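Local coordinates for ThermoDBP-single stranded DNA binding protein (Thermoproteus tenax, PDB 3TEK) that binds single-stranded DNA, probably in place of the canonical single-stranded DNA-binding protein in the Thermoproteales, at residues 50-60 with 85-96. Sequence-based numbering, arbitrary orientation.
Sequences PEFFKLLFGAV and FRETSRELFDGL
F93 of helix 85-96 packs against both F52 and F53 of helix 52-60, and the three rings, in mutual contact, form an aromatic cluster. CB of F93 lies over the F52 ring as an off-centre CH-pi contact, 4.1 Å from the centroid, and also touches F53 CZ. CG stands 3.5 Å from F53 CZ, which CD2 meets as well. CD1 drops over one face of F52, 3.5 Å from F52 CG, making an edge-to-face pair with the ring planes at 64°; CE1 goes on to F52 CB and P50 CB, and CZ ends near P50 CG. The tip of F53, CE2 and CZ, lies over one face of F93 near its rim, the two rings set obliquely at 37°. With CG anti to the carbonyl carbon (chi1 -70°), F53 also carries its CZ over one face of the R90 guanidinium, 3.6 Å from R90 NE. At its edge F52 meets L92 CG and L96 CD1. One turn on, L56 CD2 packs on S89 CB, whose OG donates a hydrogen bond to R86 O (2.8 Å), within its own helix. F85 CE2 then lies over a face of F57, 3.6 Å from F57 CZ, while V60 closes on F85 CE1. No hydrogen bond joins the segments. L56, V60, L92 and L96 continue onto strand 116-124, placing this phenylalanine-rich helix-helix interface over the four-stranded antiparallel sheet of an alpha+beta domain.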
loop_
_atom_site.group_PDB
_atom_site.type_symbol
_atom_site.label_atom_id
_atom_site.label_comp_id
_atom_site.label_asym_id
_atom_site.label_seq_id
_atom_site.Cartn_x
_atom_site.Cartn_y
_atom_site.Cartn_z
ATOM N N PRO A 50 -5.673 0.592 12.071
ATOM C CA PRO A 50 -5.472 0.027 10.751
ATOM C C PRO A 50 -4.018 -0.383 10.548
ATOM O O PRO A 50 -3.104 0.413 10.771
ATOM C CB PRO A 50 -5.844 1.179 9.819
ATOM C CG PRO A 50 -6.828 1.942 10.559
ATOM C CD PRO A 50 -6.381 1.881 11.992
ATOM N N GLU A 51 -3.820 -1.629 10.137
ATOM C CA GLU A 51 -2.479 -2.142 9.866
ATOM C C GLU A 51 -1.917 -1.487 8.605
ATOM O O GLU A 51 -0.707 -1.430 8.415
ATOM C CB GLU A 51 -2.521 -3.658 9.698
ATOM C CG GLU A 51 -1.235 -4.363 10.082
ATOM C CD GLU A 51 -1.370 -5.879 10.062
ATOM O OE1 GLU A 51 -0.318 -6.557 10.079
ATOM O OE2 GLU A 51 -2.521 -6.388 10.032
ATOM N N PHE A 52 -2.823 -0.984 7.770
ATOM C CA PHE A 52 -2.491 -0.398 6.481
ATOM C C PHE A 52 -1.230 0.452 6.509
ATOM O O PHE A 52 -0.338 0.273 5.681
ATOM C CB PHE A 52 -3.631 0.466 5.979
ATOM C CG PHE A 52 -3.346 1.110 4.663
ATOM C CD1 PHE A 52 -3.653 0.459 3.474
ATOM C CD2 PHE A 52 -2.749 2.354 4.596
ATOM C CE1 PHE A 52 -3.398 1.058 2.249
ATOM C CE2 PHE A 52 -2.478 2.945 3.372
ATOM C CZ PHE A 52 -2.798 2.292 2.201
ATOM N N PHE A 53 -1.185 1.377 7.457
ATOM C CA PHE A 53 -0.143 2.405 7.496
ATOM C C PHE A 53 1.230 1.864 7.852
ATOM O O PHE A 53 2.249 2.262 7.270
ATOM C CB PHE A 53 -0.585 3.532 8.435
ATOM C CG PHE A 53 -1.719 4.338 7.865
ATOM C CD1 PHE A 53 -1.493 5.191 6.795
ATOM C CD2 PHE A 53 -3.006 4.194 8.330
ATOM C CE1 PHE A 53 -2.534 5.929 6.237
ATOM C CE2 PHE A 53 -4.060 4.924 7.771
ATOM C CZ PHE A 53 -3.825 5.768 6.721
ATOM N N LYS A 54 1.226 0.920 8.784
ATOM C CA LYS A 54 2.407 0.185 9.184
ATOM C C LYS A 54 2.949 -0.629 8.023
ATOM O O LYS A 54 4.161 -0.660 7.780
ATOM C CB LYS A 54 2.056 -0.750 10.344
ATOM C CG LYS A 54 3.242 -1.244 11.134
ATOM C CD LYS A 54 2.808 -2.160 12.340
ATOM C CE LYS A 54 1.790 -1.485 13.277
ATOM N NZ LYS A 54 2.356 -0.491 14.259
ATOM N N LEU A 55 2.041 -1.292 7.300
ATOM C CA LEU A 55 2.432 -2.072 6.134
ATOM C C LEU A 55 2.989 -1.136 5.045
ATOM O O LEU A 55 4.041 -1.398 4.463
ATOM C CB LEU A 55 1.252 -2.913 5.614
ATOM C CG LEU A 55 0.703 -3.957 6.640
ATOM C CD1 LEU A 55 -0.600 -4.599 6.155
ATOM C CD2 LEU A 55 1.732 -5.031 7.020
ATOM N N LEU A 56 2.286 -0.035 4.798
ATOM C CA LEU A 56 2.675 0.870 3.722
ATOM C C LEU A 56 4.067 1.472 3.998
ATOM O O LEU A 56 4.909 1.578 3.109
ATOM C CB LEU A 56 1.637 1.984 3.568
ATOM C CG LEU A 56 1.974 3.112 2.622
ATOM C CD1 LEU A 56 1.929 2.579 1.220
ATOM C CD2 LEU A 56 0.991 4.231 2.746
ATOM N N PHE A 57 4.277 1.855 5.242
ATOM C CA PHE A 57 5.503 2.525 5.661
ATOM C C PHE A 57 6.712 1.625 5.579
ATOM O O PHE A 57 7.781 2.065 5.175
ATOM C CB PHE A 57 5.346 3.089 7.070
ATOM C CG PHE A 57 4.626 4.426 7.111
ATOM C CD1 PHE A 57 3.546 4.689 6.276
ATOM C CD2 PHE A 57 5.031 5.421 7.992
ATOM C CE1 PHE A 57 2.875 5.914 6.303
ATOM C CE2 PHE A 57 4.351 6.670 8.029
ATOM C CZ PHE A 57 3.264 6.896 7.172
ATOM N N GLY A 58 6.534 0.366 5.952
ATOM C CA GLY A 58 7.578 -0.637 5.773
ATOM C C GLY A 58 7.863 -0.862 4.307
ATOM O O GLY A 58 9.018 -0.988 3.901
ATOM N N ALA A 59 6.805 -0.869 3.498
ATOM C CA ALA A 59 6.972 -1.024 2.059
ATOM C C ALA A 59 7.790 0.133 1.454
ATOM O O ALA A 59 8.680 -0.098 0.639
ATOM C CB ALA A 59 5.594 -1.162 1.346
ATOM N N VAL A 60 7.507 1.363 1.877
ATOM C CA VAL A 60 8.238 2.524 1.347
ATOM C C VAL A 60 9.681 2.535 1.816
ATOM O O VAL A 60 10.595 2.728 1.013
ATOM C CB VAL A 60 7.492 3.806 1.698
ATOM C CG1 VAL A 60 8.298 5.028 1.368
ATOM C CG2 VAL A 60 6.099 3.775 0.976
ATOM N N PHE A 85 3.851 13.434 1.951
ATOM C CA PHE A 85 3.795 11.973 2.171
ATOM C C PHE A 85 2.634 11.569 3.047
ATOM O O PHE A 85 1.944 10.602 2.737
ATOM C CB PHE A 85 5.068 11.453 2.777
ATOM C CG PHE A 85 5.123 9.948 2.921
ATOM C CD1 PHE A 85 5.249 9.134 1.809
ATOM C CD2 PHE A 85 5.091 9.364 4.170
ATOM C CE1 PHE A 85 5.320 7.734 1.939
ATOM C CE2 PHE A 85 5.175 7.960 4.321
ATOM C CZ PHE A 85 5.293 7.151 3.210
ATOM N N ARG A 86 2.405 12.312 4.127
ATOM C CA ARG A 86 1.321 11.953 5.050
ATOM C C ARG A 86 -0.024 12.108 4.347
ATOM O O ARG A 86 -0.898 11.236 4.447
ATOM C CB ARG A 86 1.343 12.804 6.333
ATOM C CG ARG A 86 2.543 12.613 7.256
ATOM C CD ARG A 86 2.475 11.293 8.026
ATOM N NE ARG A 86 3.753 11.003 8.706
ATOM C CZ ARG A 86 3.988 11.085 10.021
ATOM N NH1 ARG A 86 3.026 11.442 10.885
ATOM N NH2 ARG A 86 5.203 10.796 10.474
ATOM N N GLU A 87 -0.194 13.220 3.633
ATOM C CA GLU A 87 -1.449 13.466 2.903
ATOM C C GLU A 87 -1.716 12.425 1.797
ATOM O O GLU A 87 -2.827 11.921 1.668
ATOM C CB GLU A 87 -1.446 14.857 2.282
ATOM C CG GLU A 87 -2.578 15.089 1.281
ATOM C CD GLU A 87 -3.938 14.889 1.924
ATOM O OE1 GLU A 87 -3.999 14.956 3.180
ATOM O OE2 GLU A 87 -4.945 14.652 1.193
ATOM N N THR A 88 -0.712 12.131 0.989
ATOM C CA THR A 88 -0.890 11.195 -0.119
ATOM C C THR A 88 -0.997 9.741 0.362
ATOM O O THR A 88 -1.684 8.955 -0.258
ATOM C CB THR A 88 0.162 11.369 -1.253
ATOM O OG1 THR A 88 1.504 11.096 -0.782
ATOM C CG2 THR A 88 0.054 12.770 -1.894
ATOM N N SER A 89 -0.369 9.405 1.502
ATOM C CA SER A 89 -0.618 8.109 2.116
ATOM C C SER A 89 -2.072 7.998 2.613
ATOM O O SER A 89 -2.722 6.957 2.445
ATOM C CB SER A 89 0.425 7.818 3.213
ATOM O OG SER A 89 0.156 8.630 4.332
ATOM N N ARG A 90 -2.619 9.082 3.152
ATOM C CA ARG A 90 -4.039 9.092 3.515
ATOM C C ARG A 90 -4.959 8.975 2.314
ATOM O O ARG A 90 -6.011 8.375 2.427
ATOM C CB ARG A 90 -4.417 10.347 4.303
ATOM C CG ARG A 90 -3.996 10.272 5.746
ATOM C CD ARG A 90 -5.098 9.398 6.509
ATOM N NE ARG A 90 -4.764 9.055 7.893
ATOM C CZ ARG A 90 -5.536 8.321 8.702
ATOM N NH1 ARG A 90 -6.711 7.833 8.297
ATOM N NH2 ARG A 90 -5.131 8.072 9.938
ATOM N N GLU A 91 -4.564 9.575 1.186
ATOM C CA GLU A 91 -5.382 9.545 -0.031
ATOM C C GLU A 91 -5.391 8.143 -0.607
ATOM O O GLU A 91 -6.404 7.683 -1.103
ATOM C CB GLU A 91 -4.865 10.564 -1.068
ATOM C CG GLU A 91 -5.233 12.016 -0.728
ATOM C CD GLU A 91 -4.575 13.034 -1.636
ATOM O OE1 GLU A 91 -4.069 12.625 -2.684
ATOM O OE2 GLU A 91 -4.566 14.255 -1.318
ATOM N N LEU A 92 -4.245 7.463 -0.524
ATOM C CA LEU A 92 -4.153 6.043 -0.873
ATOM C C LEU A 92 -5.044 5.148 -0.001
ATOM O O LEU A 92 -5.719 4.238 -0.507
ATOM C CB LEU A 92 -2.699 5.574 -0.758
ATOM C CG LEU A 92 -2.439 4.109 -1.054
ATOM C CD1 LEU A 92 -2.982 3.705 -2.434
ATOM C CD2 LEU A 92 -0.903 3.844 -0.905
ATOM N N PHE A 93 -5.012 5.393 1.304
ATOM C CA PHE A 93 -5.784 4.606 2.254
ATOM C C PHE A 93 -7.283 4.755 1.962
ATOM O O PHE A 93 -8.015 3.767 1.878
ATOM C CB PHE A 93 -5.453 5.062 3.673
ATOM C CG PHE A 93 -6.350 4.475 4.748
ATOM C CD1 PHE A 93 -6.149 3.185 5.221
ATOM C CD2 PHE A 93 -7.358 5.248 5.330
ATOM C CE1 PHE A 93 -6.963 2.653 6.263
ATOM C CE2 PHE A 93 -8.156 4.735 6.360
ATOM C CZ PHE A 93 -7.953 3.437 6.815
ATOM N N ASP A 94 -7.716 5.999 1.789
ATOM C CA ASP A 94 -9.120 6.298 1.493
ATOM C C ASP A 94 -9.560 5.743 0.150
ATOM O O ASP A 94 -10.637 5.198 0.049
ATOM C CB ASP A 94 -9.382 7.805 1.496
ATOM C CG ASP A 94 -9.477 8.368 2.891
ATOM O OD1 ASP A 94 -9.178 7.623 3.863
ATOM O OD2 ASP A 94 -9.863 9.562 3.030
ATOM N N GLY A 95 -8.722 5.907 -0.869
ATOM C CA GLY A 95 -9.028 5.414 -2.188
ATOM C C GLY A 95 -9.104 3.895 -2.234
ATOM O O GLY A 95 -9.996 3.347 -2.883
ATOM N N LEU A 96 -8.165 3.213 -1.575
ATOM C CA LEU A 96 -8.183 1.746 -1.520
ATOM C C LEU A 96 -9.364 1.209 -0.730
ATOM O O LEU A 96 -9.976 0.235 -1.136
ATOM C CB LEU A 96 -6.919 1.178 -0.914
ATOM C CG LEU A 96 -5.843 0.684 -1.899
ATOM C CD1 LEU A 96 -4.527 0.491 -1.151
ATOM C CD2 LEU A 96 -6.261 -0.608 -2.641
#